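Local coordinates for protein aldo-keto Reductase, OXIDOREDUCTASE (Salmonella typhimurium, PDB 5T79) that binds NADPH and probably acts as an aldo-keto reductase, with use in the biocatalytic reduction of 3-hydroxybutanal to 1,3-butanediol, at residues K114-S119 against M150-H155. Sequence-based numbering, arbitrary orientation.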
ATOM      1  N   LYS A 114       6.018  15.042  18.352  1.00 13.20           N
ATOM      2  CA  LYS A 114       5.041  16.131  18.191  1.00 13.15           C
ATOM      3  C   LYS A 114       4.275  15.946  16.877  1.00 14.71           C
ATOM      4  O   LYS A 114       3.046  15.956  16.873  1.00 14.89           O
ATOM      5  CB  LYS A 114       5.778  17.500  18.238  1.00 15.73           C
ATOM      6  CG  LYS A 114       5.127  18.672  17.484  1.00 23.37           C
ATOM      7  CD  LYS A 114       3.991  19.283  18.255  1.00 20.40           C
ATOM      8  CE  LYS A 114       3.625  20.694  17.789  1.00 14.61           C
ATOM      9  NZ  LYS A 114       2.500  21.206  18.625  1.00 11.97           N
ATOM     10  N   TYR A 115       4.989  15.766  15.760  1.00 10.39           N
ATOM     11  CA  TYR A 115       4.312  15.633  14.474  1.00 10.15           C
ATOM     12  C   TYR A 115       3.463  14.366  14.412  1.00 13.34           C
ATOM     13  O   TYR A 115       2.303  14.463  13.993  1.00 11.99           O
ATOM     14  CB  TYR A 115       5.319  15.688  13.311  1.00 10.62           C
ATOM     15  CG  TYR A 115       4.778  15.356  11.932  1.00 10.93           C
ATOM     16  CD1 TYR A 115       3.610  15.959  11.446  1.00 12.50           C
ATOM     17  CD2 TYR A 115       5.494  14.543  11.069  1.00 11.22           C
ATOM     18  CE1 TYR A 115       3.121  15.658  10.164  1.00 12.41           C
ATOM     19  CE2 TYR A 115       5.051  14.287   9.774  1.00 12.43           C
ATOM     20  CZ  TYR A 115       3.866  14.844   9.324  1.00 14.92           C
ATOM     21  OH  TYR A 115       3.439  14.495   8.067  1.00 16.76           O
ATOM     22  N   LEU A 116       4.016  13.201  14.794  1.00 11.89           N
ATOM     23  CA  LEU A 116       3.262  11.929  14.700  1.00 11.25           C
ATOM     24  C   LEU A 116       1.974  11.948  15.545  1.00 13.74           C
ATOM     25  O   LEU A 116       0.913  11.546  15.046  1.00 12.75           O
ATOM     26  CB  LEU A 116       4.143  10.729  15.089  1.00 11.09           C
ATOM     27  CG  LEU A 116       4.846  10.018  13.901  1.00 14.09           C
ATOM     28  CD1 LEU A 116       5.734  10.965  13.104  1.00 14.61           C
ATOM     29  CD2 LEU A 116       5.719   8.831  14.389  1.00 15.80           C
ATOM     30  N   ILE A 117       2.055  12.423  16.803  1.00 11.20           N
ATOM     31  CA  ILE A 117       0.858  12.441  17.654  1.00 11.20           C
ATOM     32  C   ILE A 117      -0.154  13.480  17.124  1.00 14.39           C
ATOM     33  O   ILE A 117      -1.344  13.152  17.005  1.00 12.56           O
ATOM     34  CB  ILE A 117       1.213  12.692  19.147  1.00 14.76           C
ATOM     35  CG1 ILE A 117       2.078  11.527  19.699  1.00 15.48           C
ATOM     36  CG2 ILE A 117      -0.067  12.875  19.967  1.00 15.91           C
ATOM     37  CD1 ILE A 117       2.559  11.692  21.212  1.00 14.66           C
ATOM     38  N   ALA A 118       0.301  14.716  16.824  1.00 12.24           N
ATOM     39  CA  ALA A 118      -0.632  15.742  16.319  1.00 11.99           C
ATOM     40  C   ALA A 118      -1.242  15.296  14.970  1.00 14.61           C
ATOM     41  O   ALA A 118      -2.438  15.497  14.751  1.00 13.58           O
ATOM     42  CB  ALA A 118       0.072  17.092  16.164  1.00 12.48           C
ATOM     43  N   SER A 119      -0.437  14.675  14.089  1.00 11.63           N
ATOM     44  CA  SER A 119      -0.963  14.247  12.779  1.00 10.75           C
ATOM     45  C   SER A 119      -1.967  13.122  12.907  1.00 13.99           C
ATOM     46  O   SER A 119      -3.000  13.176  12.251  1.00 12.78           O
ATOM     47  CB  SER A 119       0.139  13.833  11.817  1.00 12.86           C
ATOM     48  OG  SER A 119      -0.470  13.588  10.556  1.00 14.67           O
ATOM     49  N   MET A 150       9.991   5.864  17.160  1.00 13.45           N
ATOM     50  CA  MET A 150       9.460   4.544  17.484  1.00 12.71           C
ATOM     51  C   MET A 150       8.680   4.562  18.786  1.00 16.87           C
ATOM     52  O   MET A 150       7.655   3.867  18.891  1.00 15.52           O
ATOM     53  CB  MET A 150      10.580   3.496  17.528  1.00 14.74           C
ATOM     54  CG  MET A 150      11.247   3.259  16.174  1.00 15.96           C
ATOM     55  SD  MET A 150      10.204   2.702  14.785  1.00 17.56           S
ATOM     56  CE  MET A 150      10.015   4.219  13.892  1.00 14.78           C
ATOM     57  N   LYS A 151       9.159   5.336  19.776  1.00 14.07           N
ATOM     58  CA  LYS A 151       8.455   5.504  21.048  1.00 14.02           C
ATOM     59  C   LYS A 151       7.080   6.214  20.817  1.00 16.71           C
ATOM     60  O   LYS A 151       6.120   5.897  21.531  1.00 15.82           O
ATOM     61  CB  LYS A 151       9.312   6.289  22.040  1.00 17.37           C
ATOM     62  CG  LYS A 151       8.732   6.289  23.454  1.00 32.22           C
ATOM     63  CD  LYS A 151       9.781   6.575  24.500  1.00 46.40           C
ATOM     64  CE  LYS A 151      10.585   5.360  24.894  1.00 45.18           C
ATOM     65  NZ  LYS A 151      11.823   5.765  25.606  1.00 48.77           N
ATOM     66  N   ALA A 152       6.997   7.156  19.833  1.00 14.65           N
ATOM     67  CA  ALA A 152       5.717   7.812  19.478  1.00 13.80           C
ATOM     68  C   ALA A 152       4.747   6.763  18.899  1.00 15.12           C
ATOM     69  O   ALA A 152       3.576   6.761  19.265  1.00 14.63           O
ATOM     70  CB  ALA A 152       5.931   8.946  18.486  1.00 14.36           C
ATOM     71  N   LEU A 153       5.247   5.825  18.059  1.00 13.64           N
ATOM     72  CA  LEU A 153       4.416   4.728  17.520  1.00 11.90           C
ATOM     73  C   LEU A 153       3.927   3.817  18.660  1.00 15.77           C
ATOM     74  O   LEU A 153       2.738   3.504  18.729  1.00 13.14           O
ATOM     75  CB  LEU A 153       5.198   3.898  16.472  1.00 10.92           C
ATOM     76  CG  LEU A 153       5.596   4.653  15.178  1.00 12.53           C
ATOM     77  CD1 LEU A 153       6.346   3.708  14.238  1.00 11.94           C
ATOM     78  CD2 LEU A 153       4.336   5.227  14.438  1.00 12.11           C
ATOM     79  N   ASP A 154       4.848   3.376  19.535  1.00 14.42           N
ATOM     80  CA  ASP A 154       4.536   2.546  20.712  1.00 14.90           C
ATOM     81  C   ASP A 154       3.473   3.260  21.596  1.00 17.39           C
ATOM     82  O   ASP A 154       2.495   2.645  22.011  1.00 16.30           O
ATOM     83  CB  ASP A 154       5.838   2.316  21.521  1.00 17.17           C
ATOM     84  CG  ASP A 154       5.614   1.591  22.833  1.00 22.64           C
ATOM     85  OD1 ASP A 154       5.271   0.396  22.796  1.00 20.20           O
ATOM     86  OD2 ASP A 154       5.800   2.220  23.899  1.00 22.97           O
ATOM     87  N   HIS A 155       3.657   4.572  21.844  1.00 13.42           N
ATOM     88  CA  HIS A 155       2.694   5.348  22.644  1.00 13.14           C
ATOM     89  C   HIS A 155       1.280   5.337  22.032  1.00 15.98           C
ATOM     90  O   HIS A 155       0.305   5.155  22.762  1.00 15.26           O
ATOM     91  CB  HIS A 155       3.182   6.807  22.775  1.00 13.62           C
ATOM     92  CG  HIS A 155       2.220   7.704  23.482  1.00 15.98           C
ATOM     93  ND1 HIS A 155       2.071   7.662  24.852  1.00 18.15           N
ATOM     94  CD2 HIS A 155       1.395   8.649  22.974  1.00 17.52           C
ATOM     95  CE1 HIS A 155       1.168   8.586  25.139  1.00 18.65           C
ATOM     96  NE2 HIS A 155       0.743   9.213  24.036  1.00 18.47           N
TER
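Leu116 and Ala152 are the pair whose CA atoms lie nearest across helical segments 114-119 and 150-155, 6.8 Å apart. The axes run roughly parallel, 9.5 Å apart at closest and crossed at -28°, an example of how successive outer helices pack in a TIM barrel. No hydrogen bond links the segments; the join is made by van der Waals packing, a leucine-alanine-leucine patch and an isoleucine methyl against a histidine ring. Leu116 reaches across with one methyl branch: its CD2 lies 4.1 Å from Ala152 CB and meets Leu153 CD2 at 3.9 Å. At Ala152 just a CB methyl faces the leucine, consistent with the close approach here, while Leu153, whose CB is directed away from the partner, returns through its CD2 branch. Further toward the outside, Ile117 CD1 touches His155 CD2 at 3.7 Å, the two side chains crossing at about a right angle. With CG anti to the backbone N (chi1 176°), the imidazole is carried to this contact; His155 has been seen as a zinc ligand, but no zinc is bound to this chain here. The ring also meets His159. Inward, Leu116 and Leu153 both rest on Phe135 of strand 132-137, which lies between the two helices in the chain, while Met150 packs against the next helix, 172-185.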